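Local coordinates for small nuclear ribonucleoprotein homolog (PDB 1M5Q) that assembles into a 14-mer of augmented Sm-like subunits and probably binds RNA, at residues Leu34-Ala39 with Arg57-Ile62; Val94-Ile97 with Val101-Ser104; Glu21-Val26 with Glu47-Val52. All blocks are in the same frame, centred on the assembly; numbering follows the deposited sequence.

Contact 1. Residues Leu34-Ala39 with Arg57-Ile62; sequences LNIVLA and RYIVHI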
ATOM      1  N   LEU H  34       5.928  12.709  -7.324  1.00 19.58           N
ATOM      2  CA  LEU H  34       5.752  12.822  -8.765  1.00 21.99           C
ATOM      3  C   LEU H  34       4.318  13.192  -9.204  1.00 21.68           C
ATOM      4  O   LEU H  34       3.864  12.743 -10.248  1.00 21.46           O
ATOM      5  CB  LEU H  34       6.216  11.550  -9.514  1.00 19.08           C
ATOM      6  CG  LEU H  34       7.674  11.297  -9.935  1.00 25.36           C
ATOM      7  CD1 LEU H  34       8.420  12.590 -10.211  1.00 19.46           C
ATOM      8  CD2 LEU H  34       8.391  10.466  -8.945  1.00 24.76           C
ATOM      9  N   ASN H  35       3.600  13.950  -8.362  1.00 21.42           N
ATOM     10  CA  ASN H  35       2.355  14.563  -8.804  1.00 19.97           C
ATOM     11  C   ASN H  35       2.947  15.635  -9.717  1.00 20.39           C
ATOM     12  O   ASN H  35       4.053  16.146  -9.482  1.00 20.04           O
ATOM     13  CB  ASN H  35       1.604  15.286  -7.670  1.00 19.93           C
ATOM     14  CG  ASN H  35       0.908  14.300  -6.740  1.00 22.93           C
ATOM     15  OD1 ASN H  35       0.184  13.362  -7.183  1.00 22.36           O
ATOM     16  ND2 ASN H  35       1.144  14.471  -5.470  1.00 21.85           N
ATOM     17  N   ILE H  36       2.195  16.044 -10.705  1.00 19.37           N
ATOM     18  CA  ILE H  36       2.714  17.016 -11.671  1.00 19.73           C
ATOM     19  C   ILE H  36       1.687  18.100 -11.915  1.00 18.94           C
ATOM     20  O   ILE H  36       0.512  17.780 -12.004  1.00 18.61           O
ATOM     21  CB  ILE H  36       2.886  16.357 -13.067  1.00 21.56           C
ATOM     22  CG1 ILE H  36       3.880  15.163 -12.983  1.00 20.53           C
ATOM     23  CG2 ILE H  36       3.282  17.461 -14.125  1.00 20.36           C
ATOM     24  CD1 ILE H  36       5.255  15.633 -12.720  1.00 21.87           C
ATOM     25  N   VAL H  37       2.120  19.364 -11.992  1.00 20.03           N
ATOM     26  CA  VAL H  37       1.202  20.435 -12.394  1.00 19.57           C
ATOM     27  C   VAL H  37       1.733  20.926 -13.765  1.00 19.53           C
ATOM     28  O   VAL H  37       2.948  21.142 -13.913  1.00 21.60           O
ATOM     29  CB  VAL H  37       1.194  21.653 -11.419  1.00 20.68           C
ATOM     30  CG1 VAL H  37       0.160  22.736 -11.949  1.00 20.83           C
ATOM     31  CG2 VAL H  37       0.782  21.186 -10.003  1.00 22.07           C
ATOM     32  N   LEU H  38       0.861  21.005 -14.777  1.00 17.52           N
ATOM     33  CA  LEU H  38       1.220  21.546 -16.091  1.00 18.78           C
ATOM     34  C   LEU H  38       0.506  22.883 -16.308  1.00 18.90           C
ATOM     35  O   LEU H  38      -0.663  23.046 -15.881  1.00 18.26           O
ATOM     36  CB  LEU H  38       0.785  20.645 -17.250  1.00 18.39           C
ATOM     37  CG  LEU H  38       1.291  19.219 -17.334  1.00 19.73           C
ATOM     38  CD1 LEU H  38       0.775  18.602 -18.628  1.00 19.80           C
ATOM     39  CD2 LEU H  38       2.857  19.184 -17.284  1.00 19.10           C
ATOM     40  N   ALA H  39       1.194  23.802 -16.995  1.00 17.19           N
ATOM     41  CA  ALA H  39       0.653  25.142 -17.309  1.00 18.25           C
ATOM     42  C   ALA H  39       0.281  25.184 -18.780  1.00 18.00           C
ATOM     43  O   ALA H  39       1.008  24.619 -19.637  1.00 17.49           O
ATOM     44  CB  ALA H  39       1.678  26.232 -17.052  1.00 17.11           C
ATOM     45  N   ARG H  57      -0.604   8.657  -9.232  1.00 18.92           N
ATOM     46  CA  ARG H  57      -1.070   7.286  -9.448  1.00 18.90           C
ATOM     47  C   ARG H  57      -1.519   6.948 -10.881  1.00 19.07           C
ATOM     48  O   ARG H  57      -1.517   5.763 -11.277  1.00 17.46           O
ATOM     49  CB  ARG H  57      -2.229   6.971  -8.493  1.00 25.37           C
ATOM     50  CG  ARG H  57      -1.800   6.372  -7.165  1.00 32.78           C
ATOM     51  CD  ARG H  57      -3.011   6.271  -6.195  1.00 37.35           C
ATOM     52  NE  ARG H  57      -3.163   7.565  -5.536  1.00 41.25           N
ATOM     53  CZ  ARG H  57      -2.657   7.846  -4.337  1.00 40.37           C
ATOM     54  NH1 ARG H  57      -2.000   6.909  -3.669  1.00 39.00           N
ATOM     55  NH2 ARG H  57      -2.772   9.076  -3.833  1.00 40.53           N
ATOM     56  N   TYR H  58      -1.919   7.972 -11.644  1.00 16.69           N
ATOM     57  CA  TYR H  58      -2.406   7.760 -13.015  1.00 17.32           C
ATOM     58  C   TYR H  58      -1.428   8.090 -14.137  1.00 17.42           C
ATOM     59  O   TYR H  58      -1.784   7.967 -15.347  1.00 18.94           O
ATOM     60  CB  TYR H  58      -3.728   8.541 -13.206  1.00 15.68           C
ATOM     61  CG  TYR H  58      -4.864   7.857 -12.459  1.00 17.49           C
ATOM     62  CD1 TYR H  58      -5.231   8.264 -11.178  1.00 18.36           C
ATOM     63  CD2 TYR H  58      -5.500   6.737 -13.003  1.00 19.41           C
ATOM     64  CE1 TYR H  58      -6.209   7.584 -10.450  1.00 19.03           C
ATOM     65  CE2 TYR H  58      -6.500   6.028 -12.285  1.00 19.07           C
ATOM     66  CZ  TYR H  58      -6.842   6.470 -11.004  1.00 18.55           C
ATOM     67  OH  TYR H  58      -7.814   5.822 -10.298  1.00 17.04           O
ATOM     68  N   ILE H  59      -0.203   8.476 -13.758  1.00 18.08           N
ATOM     69  CA  ILE H  59       0.817   8.840 -14.742  1.00 16.72           C
ATOM     70  C   ILE H  59       1.594   7.625 -15.186  1.00 19.23           C
ATOM     71  O   ILE H  59       2.226   6.941 -14.338  1.00 16.81           O
ATOM     72  CB  ILE H  59       1.823   9.881 -14.190  1.00 16.02           C
ATOM     73  CG1 ILE H  59       1.072  11.145 -13.760  1.00 15.29           C
ATOM     74  CG2 ILE H  59       2.832  10.258 -15.286  1.00 15.12           C
ATOM     75  CD1 ILE H  59       1.902  12.251 -13.064  1.00 17.64           C
ATOM     76  N   VAL H  60       1.567   7.358 -16.503  1.00 15.91           N
ATOM     77  CA  VAL H  60       2.265   6.208 -17.025  1.00 15.24           C
ATOM     78  C   VAL H  60       3.680   6.612 -17.306  1.00 15.73           C
ATOM     79  O   VAL H  60       4.623   5.895 -16.977  1.00 18.96           O
ATOM     80  CB  VAL H  60       1.611   5.665 -18.337  1.00 18.46           C
ATOM     81  CG1 VAL H  60       2.354   4.399 -18.755  1.00 15.10           C
ATOM     82  CG2 VAL H  60       0.093   5.395 -18.120  1.00 14.74           C
ATOM     83  N   HIS H  61       3.853   7.760 -17.934  1.00 15.61           N
ATOM     84  CA  HIS H  61       5.149   8.270 -18.198  1.00 16.85           C
ATOM     85  C   HIS H  61       5.072   9.728 -18.587  1.00 18.54           C
ATOM     86  O   HIS H  61       4.008  10.245 -18.869  1.00 16.82           O
ATOM     87  CB  HIS H  61       5.891   7.433 -19.260  1.00 18.86           C
ATOM     88  CG  HIS H  61       5.242   7.403 -20.602  1.00 19.68           C
ATOM     89  ND1 HIS H  61       4.295   6.460 -20.958  1.00 22.85           N
ATOM     90  CD2 HIS H  61       5.443   8.169 -21.697  1.00 18.15           C
ATOM     91  CE1 HIS H  61       3.945   6.647 -22.222  1.00 21.24           C
ATOM     92  NE2 HIS H  61       4.629   7.679 -22.693  1.00 21.68           N
ATOM     93  N   ILE H  62       6.235  10.361 -18.596  1.00 20.09           N
ATOM     94  CA  ILE H  62       6.436  11.762 -18.913  1.00 21.57           C
ATOM     95  C   ILE H  62       7.545  11.780 -19.989  1.00 22.29           C
ATOM     96  O   ILE H  62       8.623  11.182 -19.816  1.00 20.13           O
ATOM     97  CB  ILE H  62       6.969  12.520 -17.679  1.00 21.86           C
ATOM     98  CG1 ILE H  62       6.065  12.243 -16.478  1.00 23.89           C
ATOM     99  CG2 ILE H  62       7.123  14.017 -17.985  1.00 23.90           C
ATOM    100  CD1 ILE H  62       4.876  13.000 -16.473  1.00 30.24           C
TER
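Between Leu-34, Ile-36, Ile-59 and Ile-62 there is no aromatic ring; the flat group of this contact is the carbonyl of Leu-34, whose O meets Ile-59 CD1 at 3.5 Å. That oxygen is buried and has no hydrogen-bond partner in the model. The imidazole of His-61 takes no part across the two segments and packs edge-to-face with Tyr-23 of a neighbouring subunit. The setting is the Sm fold, a strongly bent antiparallel sheet related to the OB barrel. Strands 36-42 and 59-64 are not neighbours in it, since 22-30 and 12-17 lie between them, so the contact spans the hydrophobic interior, and no hydrogen bond crosses it. A classic beta bulge, with Val-60 and His-61 both facing Val-16, is consistent with the spacing on the second strand: Ile-59 and Ile-62, three residues apart, point toward the same partner. Leu-5 of helix 2-6 touches Leu-34, Ile-36 and Ile-62, covering this part of the interior. Ile-62 CD1 stays 4.2 Å from Ile-36 CG1, whereas Ile-59 comes closer. Its CG1-CD1 arm is extended (chi2 175°), and it crosses the Ile-36 side chain at about a right angle, with CD1 3.5 Å from Ile-36 CG1.

Contact 2. Residues Val94-Ile97 with Val101-Ser104; sequences VVLI and VRVS. With ACY (acetic acid), chain B.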
ATOM      1  N   VAL H  94      29.894  16.935 -31.382  1.00 24.62           N
ATOM      2  CA  VAL H  94      30.232  18.075 -30.542  1.00 24.26           C
ATOM      3  C   VAL H  94      30.856  19.181 -31.415  1.00 24.59           C
ATOM      4  O   VAL H  94      31.421  18.913 -32.514  1.00 23.72           O
ATOM      5  CB  VAL H  94      31.237  17.596 -29.421  1.00 26.74           C
ATOM      6  CG1 VAL H  94      31.960  18.777 -28.725  1.00 25.37           C
ATOM      7  CG2 VAL H  94      30.458  16.761 -28.380  1.00 23.66           C
ATOM      8  N   VAL H  95      30.730  20.417 -30.954  1.00 23.01           N
ATOM      9  CA  VAL H  95      31.276  21.547 -31.696  1.00 23.35           C
ATOM     10  C   VAL H  95      32.345  22.220 -30.836  1.00 24.24           C
ATOM     11  O   VAL H  95      32.076  22.572 -29.680  1.00 23.73           O
ATOM     12  CB  VAL H  95      30.167  22.586 -32.059  1.00 21.12           C
ATOM     13  CG1 VAL H  95      30.817  23.880 -32.682  1.00 22.00           C
ATOM     14  CG2 VAL H  95      29.216  21.995 -33.101  1.00 22.32           C
ATOM     15  N   LEU H  96      33.549  22.370 -31.383  1.00 24.19           N
ATOM     16  CA  LEU H  96      34.629  23.061 -30.650  1.00 26.36           C
ATOM     17  C   LEU H  96      34.751  24.513 -31.173  1.00 26.68           C
ATOM     18  O   LEU H  96      34.633  24.749 -32.378  1.00 29.53           O
ATOM     19  CB  LEU H  96      35.967  22.318 -30.824  1.00 25.42           C
ATOM     20  CG  LEU H  96      35.957  20.838 -30.391  1.00 27.47           C
ATOM     21  CD1 LEU H  96      37.253  20.177 -30.816  1.00 26.00           C
ATOM     22  CD2 LEU H  96      35.765  20.698 -28.882  1.00 26.83           C
ATOM     23  N   ILE H  97      34.960  25.480 -30.283  1.00 26.82           N
ATOM     24  CA  ILE H  97      35.077  26.894 -30.680  1.00 27.09           C
ATOM     25  C   ILE H  97      36.398  27.356 -30.069  1.00 28.60           C
ATOM     26  O   ILE H  97      36.533  27.471 -28.838  1.00 27.88           O
ATOM     27  CB  ILE H  97      33.877  27.708 -30.143  1.00 26.38           C
ATOM     28  CG1 ILE H  97      32.573  27.138 -30.752  1.00 26.73           C
ATOM     29  CG2 ILE H  97      34.032  29.190 -30.481  1.00 28.96           C
ATOM     30  CD1 ILE H  97      31.298  27.763 -30.241  1.00 24.17           C
ATOM     31  N   VAL H 101      36.553  26.195 -25.621  1.00 30.38           N
ATOM     32  CA  VAL H 101      35.098  26.165 -25.510  1.00 28.05           C
ATOM     33  C   VAL H 101      34.613  24.931 -26.284  1.00 27.55           C
ATOM     34  O   VAL H 101      35.078  24.642 -27.382  1.00 26.85           O
ATOM     35  CB  VAL H 101      34.439  27.497 -26.035  1.00 27.86           C
ATOM     36  CG1 VAL H 101      32.879  27.375 -26.076  1.00 27.85           C
ATOM     37  CG2 VAL H 101      34.799  28.621 -25.111  1.00 23.02           C
ATOM     38  N   ARG H 102      33.703  24.185 -25.672  1.00 25.61           N
ATOM     39  CA  ARG H 102      33.200  22.936 -26.249  1.00 25.94           C
ATOM     40  C   ARG H 102      31.708  22.925 -26.026  1.00 23.96           C
ATOM     41  O   ARG H 102      31.260  23.269 -24.973  1.00 24.37           O
ATOM     42  CB  ARG H 102      33.880  21.756 -25.525  1.00 28.23           C
ATOM     43  CG  ARG H 102      33.304  20.383 -25.826  1.00 28.49           C
ATOM     44  CD  ARG H 102      34.098  19.319 -25.046  1.00 29.21           C
ATOM     45  NE  ARG H 102      33.686  17.991 -25.467  1.00 28.22           N
ATOM     46  CZ  ARG H 102      32.599  17.361 -25.010  1.00 30.13           C
ATOM     47  NH1 ARG H 102      31.797  17.934 -24.096  1.00 27.85           N
ATOM     48  NH2 ARG H 102      32.314  16.137 -25.467  1.00 29.85           N
ATOM     49  N   VAL H 103      30.947  22.559 -27.034  1.00 24.25           N
ATOM     50  CA  VAL H 103      29.492  22.540 -26.955  1.00 23.92           C
ATOM     51  C   VAL H 103      28.935  21.166 -27.416  1.00 24.07           C
ATOM     52  O   VAL H 103      29.225  20.722 -28.520  1.00 22.34           O
ATOM     53  CB  VAL H 103      28.831  23.614 -27.908  1.00 22.91           C
ATOM     54  CG1 VAL H 103      27.367  23.711 -27.567  1.00 21.05           C
ATOM     55  CG2 VAL H 103      29.522  25.019 -27.789  1.00 21.35           C
ATOM     56  N   SER H 104      28.132  20.533 -26.567  1.00 22.62           N
ATOM     57  CA  SER H 104      27.514  19.243 -26.843  1.00 23.37           C
ATOM     58  C   SER H 104      26.024  19.568 -26.951  1.00 24.15           C
ATOM     59  O   SER H 104      25.641  20.725 -26.717  1.00 23.47           O
ATOM     60  CB  SER H 104      27.750  18.283 -25.669  1.00 19.76           C
ATOM     61  OG  SER H 104      26.951  18.685 -24.550  1.00 19.81           O
TER
HETATM   62  C   ACY B5012      34.691  16.130 -28.040  1.00 28.67           C
HETATM   63  O   ACY B5012      33.608  15.391 -27.849  1.00 28.11           O
HETATM   64  OXT ACY B5012      35.500  16.623 -27.125  1.00 29.99           O
HETATM   65  CH3 ACY B5012      34.965  16.391 -29.492  1.00 27.44           C
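Arg-102, whose side chain runs past Val-94, holds a bound acetic acid, probably as acetate, with two hydrogen bonds: NE to OXT at 2.8 Å (169° at the hydrogen) and NH2 to O at 2.8 Å (156°). The acid's carboxyl carbon lies in the guanidinium plane, consistent with a two-point, side-on contact. CG anti to the backbone N (chi1 170°) and a chain extended to NE carry the guanidinium there. Thr-92 OG1 also bonds the acid, and Arg-102 NH2 has a second acceptor, Ile-81 O of a neighbouring subunit. Val-94 covers one guanidinium face, its CG2 3.5 Å from Arg-102 NH2. Strands 94-97 and 101-104 form an antiparallel beta hairpin. Val-95 and Val-103 form a hydrogen-bonded pair, N to O 2.9 Å both ways; Ile-97 N bonds Val-101 O. Leu-96 CD2 packs 3.9 Å from Arg-102 CG on one sheet face; Val-95, Ile-97, Val-101 and Val-103 point the other way, against helices 71-81 and 113-127. A methionine in place of Arg-102 would probably leave the acid without its two-pronged donor and the neighbour's Ile-81 O without this bond. The acid probably came from the crystallisation liquor, so the chemistry implies an anion-accepting corner at a subunit interface, not a natural ligand.

Contact 3. Residues Glu21-Val26 with Glu47-Val52; sequences EVYKGV and EKFNRV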
ATOM      1  N   GLU H  21      -5.675   9.489 -21.653  1.00 20.92           N
ATOM      2  CA  GLU H  21      -5.431  10.869 -22.109  1.00 20.36           C
ATOM      3  C   GLU H  21      -3.954  11.188 -22.137  1.00 22.14           C
ATOM      4  O   GLU H  21      -3.132  10.536 -21.456  1.00 20.13           O
ATOM      5  CB  GLU H  21      -6.099  11.890 -21.222  1.00 22.73           C
ATOM      6  CG  GLU H  21      -7.619  11.808 -21.104  1.00 22.77           C
ATOM      7  CD  GLU H  21      -8.152  12.925 -20.189  1.00 22.72           C
ATOM      8  OE1 GLU H  21      -8.420  14.054 -20.662  1.00 22.52           O
ATOM      9  OE2 GLU H  21      -8.283  12.683 -18.978  1.00 23.07           O
ATOM     10  N   VAL H  22      -3.614  12.186 -22.948  1.00 20.74           N
ATOM     11  CA  VAL H  22      -2.251  12.657 -23.084  1.00 21.49           C
ATOM     12  C   VAL H  22      -2.256  14.178 -22.961  1.00 22.21           C
ATOM     13  O   VAL H  22      -2.912  14.847 -23.780  1.00 24.94           O
ATOM     14  CB  VAL H  22      -1.669  12.239 -24.477  1.00 21.60           C
ATOM     15  CG1 VAL H  22      -0.269  12.847 -24.624  1.00 22.74           C
ATOM     16  CG2 VAL H  22      -1.586  10.684 -24.592  1.00 21.23           C
ATOM     17  N   TYR H  23      -1.604  14.762 -21.953  1.00 20.65           N
ATOM     18  CA  TYR H  23      -1.580  16.233 -21.848  1.00 20.25           C
ATOM     19  C   TYR H  23      -0.202  16.787 -22.155  1.00 21.68           C
ATOM     20  O   TYR H  23       0.805  16.299 -21.648  1.00 23.08           O
ATOM     21  CB  TYR H  23      -1.973  16.760 -20.444  1.00 22.12           C
ATOM     22  CG  TYR H  23      -3.457  16.691 -20.148  1.00 22.23           C
ATOM     23  CD1 TYR H  23      -4.282  17.789 -20.385  1.00 23.50           C
ATOM     24  CD2 TYR H  23      -4.046  15.485 -19.825  1.00 23.11           C
ATOM     25  CE1 TYR H  23      -5.667  17.661 -20.327  1.00 26.02           C
ATOM     26  CE2 TYR H  23      -5.429  15.335 -19.771  1.00 24.21           C
ATOM     27  CZ  TYR H  23      -6.232  16.426 -20.039  1.00 25.51           C
ATOM     28  OH  TYR H  23      -7.589  16.252 -20.136  1.00 24.24           O
ATOM     29  N   LYS H  24      -0.152  17.848 -22.925  1.00 19.31           N
ATOM     30  CA  LYS H  24       1.119  18.418 -23.282  1.00 22.83           C
ATOM     31  C   LYS H  24       1.117  19.856 -22.755  1.00 22.73           C
ATOM     32  O   LYS H  24       0.149  20.582 -22.946  1.00 22.90           O
ATOM     33  CB  LYS H  24       1.255  18.384 -24.812  1.00 24.97           C
ATOM     34  CG  LYS H  24       2.603  18.866 -25.325  1.00 31.99           C
ATOM     35  CD  LYS H  24       2.754  18.731 -26.871  1.00 36.18           C
ATOM     36  CE  LYS H  24       4.238  18.865 -27.307  1.00 40.28           C
ATOM     37  NZ  LYS H  24       4.483  19.125 -28.814  1.00 42.78           N
ATOM     38  N   GLY H  25       2.164  20.286 -22.071  1.00 21.63           N
ATOM     39  CA  GLY H  25       2.147  21.669 -21.602  1.00 22.38           C
ATOM     40  C   GLY H  25       3.458  21.991 -20.921  1.00 21.34           C
ATOM     41  O   GLY H  25       4.359  21.178 -20.940  1.00 23.41           O
ATOM     42  N   VAL H  26       3.541  23.153 -20.305  1.00 20.21           N
ATOM     43  CA  VAL H  26       4.726  23.580 -19.632  1.00 22.35           C
ATOM     44  C   VAL H  26       4.765  22.934 -18.235  1.00 22.67           C
ATOM     45  O   VAL H  26       3.779  22.954 -17.499  1.00 22.00           O
ATOM     46  CB  VAL H  26       4.796  25.153 -19.512  1.00 24.39           C
ATOM     47  CG1 VAL H  26       6.024  25.550 -18.702  1.00 25.91           C
ATOM     48  CG2 VAL H  26       4.932  25.796 -20.926  1.00 24.08           C
ATOM     49  N   GLU H  47      -8.644  20.472 -26.077  1.00 27.40           N
ATOM     50  CA  GLU H  47      -9.040  21.349 -24.974  1.00 28.41           C
ATOM     51  C   GLU H  47      -7.792  21.916 -24.317  1.00 28.20           C
ATOM     52  O   GLU H  47      -6.758  21.261 -24.300  1.00 27.60           O
ATOM     53  CB  GLU H  47      -9.852  20.584 -23.948  1.00 29.23           C
ATOM     54  CG  GLU H  47     -11.137  19.983 -24.508  1.00 30.48           C
ATOM     55  CD  GLU H  47     -11.724  18.974 -23.555  1.00 33.61           C
ATOM     56  OE1 GLU H  47     -12.954  18.904 -23.441  1.00 39.48           O
ATOM     57  OE2 GLU H  47     -10.964  18.220 -22.916  1.00 35.71           O
ATOM     58  N   LYS H  48      -7.897  23.133 -23.795  1.00 26.59           N
ATOM     59  CA  LYS H  48      -6.776  23.802 -23.166  1.00 26.49           C
ATOM     60  C   LYS H  48      -7.201  24.232 -21.778  1.00 26.50           C
ATOM     61  O   LYS H  48      -8.369  24.581 -21.558  1.00 23.01           O
ATOM     62  CB  LYS H  48      -6.376  25.038 -23.957  1.00 30.35           C
ATOM     63  CG  LYS H  48      -6.371  24.863 -25.452  1.00 35.57           C
ATOM     64  CD  LYS H  48      -5.992  26.186 -26.141  1.00 39.35           C
ATOM     65  CE  LYS H  48      -5.768  25.994 -27.648  1.00 41.48           C
ATOM     66  NZ  LYS H  48      -5.109  27.204 -28.248  1.00 44.27           N
ATOM     67  N   PHE H  49      -6.252  24.201 -20.836  1.00 25.10           N
ATOM     68  CA  PHE H  49      -6.546  24.569 -19.453  1.00 24.81           C
ATOM     69  C   PHE H  49      -5.354  25.332 -18.940  1.00 23.23           C
ATOM     70  O   PHE H  49      -4.221  24.971 -19.264  1.00 25.29           O
ATOM     71  CB  PHE H  49      -6.770  23.321 -18.584  1.00 25.84           C
ATOM     72  CG  PHE H  49      -7.753  22.365 -19.146  1.00 26.58           C
ATOM     73  CD1 PHE H  49      -7.357  21.429 -20.089  1.00 27.56           C
ATOM     74  CD2 PHE H  49      -9.079  22.401 -18.745  1.00 27.76           C
ATOM     75  CE1 PHE H  49      -8.257  20.548 -20.620  1.00 29.98           C
ATOM     76  CE2 PHE H  49      -9.999  21.524 -19.270  1.00 27.27           C
ATOM     77  CZ  PHE H  49      -9.585  20.582 -20.221  1.00 27.24           C
ATOM     78  N   ASN H  50      -5.589  26.375 -18.152  1.00 21.02           N
ATOM     79  CA  ASN H  50      -4.477  27.171 -17.695  1.00 21.03           C
ATOM     80  C   ASN H  50      -3.583  26.340 -16.774  1.00 18.37           C
ATOM     81  O   ASN H  50      -2.379  26.548 -16.760  1.00 21.29           O
ATOM     82  CB  ASN H  50      -4.932  28.451 -16.993  1.00 20.73           C
ATOM     83  CG  ASN H  50      -3.746  29.216 -16.372  1.00 27.12           C
ATOM     84  OD1 ASN H  50      -3.554  29.180 -15.156  1.00 33.31           O
ATOM     85  ND2 ASN H  50      -2.922  29.854 -17.200  1.00 26.65           N
ATOM     86  N   ARG H  51      -4.175  25.446 -16.002  1.00 16.14           N
ATOM     87  CA  ARG H  51      -3.409  24.528 -15.125  1.00 19.02           C
ATOM     88  C   ARG H  51      -4.114  23.202 -15.062  1.00 18.50           C
ATOM     89  O   ARG H  51      -5.339  23.139 -15.105  1.00 19.79           O
ATOM     90  CB  ARG H  51      -3.226  25.058 -13.683  1.00 17.56           C
ATOM     91  CG  ARG H  51      -2.174  26.133 -13.538  1.00 22.43           C
ATOM     92  CD  ARG H  51      -2.067  26.632 -12.058  1.00 23.63           C
ATOM     93  NE  ARG H  51      -3.176  27.498 -11.680  1.00 24.47           N
ATOM     94  CZ  ARG H  51      -3.477  27.812 -10.416  1.00 30.11           C
ATOM     95  NH1 ARG H  51      -2.735  27.321  -9.394  1.00 29.01           N
ATOM     96  NH2 ARG H  51      -4.530  28.598 -10.164  1.00 25.94           N
ATOM     97  N   VAL H  52      -3.325  22.145 -14.959  1.00 19.21           N
ATOM     98  CA  VAL H  52      -3.831  20.790 -14.880  1.00 19.03           C
ATOM     99  C   VAL H  52      -3.002  20.163 -13.767  1.00 19.23           C
ATOM    100  O   VAL H  52      -1.778  20.130 -13.857  1.00 16.38           O
ATOM    101  CB  VAL H  52      -3.563  20.050 -16.197  1.00 19.10           C
ATOM    102  CG1 VAL H  52      -4.020  18.599 -16.110  1.00 16.85           C
ATOM    103  CG2 VAL H  52      -4.249  20.818 -17.324  1.00 18.73           C
TER
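Tyr-23 and Phe-49 both set CG anti to the carbonyl carbon and beside the backbone N, with chi1 of -75° and -51°, and these torsions bring their rings together in the space between strands 22-30 and 48-54. The contact is packing inside the bent antiparallel sheet of the Sm fold, close to where one subunit of the ring meets the next. Phe-49 CE1 reaches the edge of the tyrosine ring near its plane, 3.9 Å from Tyr-23 CE1, and Phe-49 CD1 follows at 4.1 Å from the same carbon; the two side chains cross at a slant. Val-52 takes a face instead: CG1 lies over the tyrosine ring, and CG2 is 4.3 Å from Tyr-23 CD1. The corner at Asn-50 lies between Phe-49 and Val-52, consistent with both pointing toward Tyr-23.

The phenol end is fixed by polar partners. Tyr-23 OH donates to Glu-21 OE1, a bond modelled so short that its exact length is doubtful, and it is also bonded to Asn-43 ND2. Glu-47 OE2, 5.4 Å from Glu-21 OE1, is bonded to Asn-43 ND2 as well, while Glu-21 OE2 is bonded to Asn-19 ND2.

No hydrogen bond joins the two segments, and Tyr-23 CA and Val-52 CA are 8.6 Å apart, in keeping with strand 36-42 running between their strands. Leu-38 of that strand touches Tyr-23 and Ala-41 touches Val-52. Val-15 of strand 12-17 bonds the backbone of Tyr-23, while strand 48-54 is continued at Val-52 by an antiparallel strand of a neighbouring subunit.

Contacts 1 and 3 belong to one Sm sheet, their centres 11 Å apart. Strand 36-42 joins them: Ala-39 N lies 2.8 Å from Val-26 O and Leu-38 N 2.9 Å from Val-52 O, both probable hydrogen bonds. His-61 and Ile-62 of contact 1 pair with a strand of one neighbouring subunit and Val-52 of contact 3 with a strand of another, extending the sheet around the toroid. Contact 2, which holds acetic acid through Arg-102, stands apart, its centre 35 Å from that of contact 1. A glycerol, probably from the crystallisation liquor, lies about 4 Å from the Phe-49 side chain. Cadmium is farther: about 11 Å from the Ile-36 side chain and 12 Å from those of Val-52 and Ser-104.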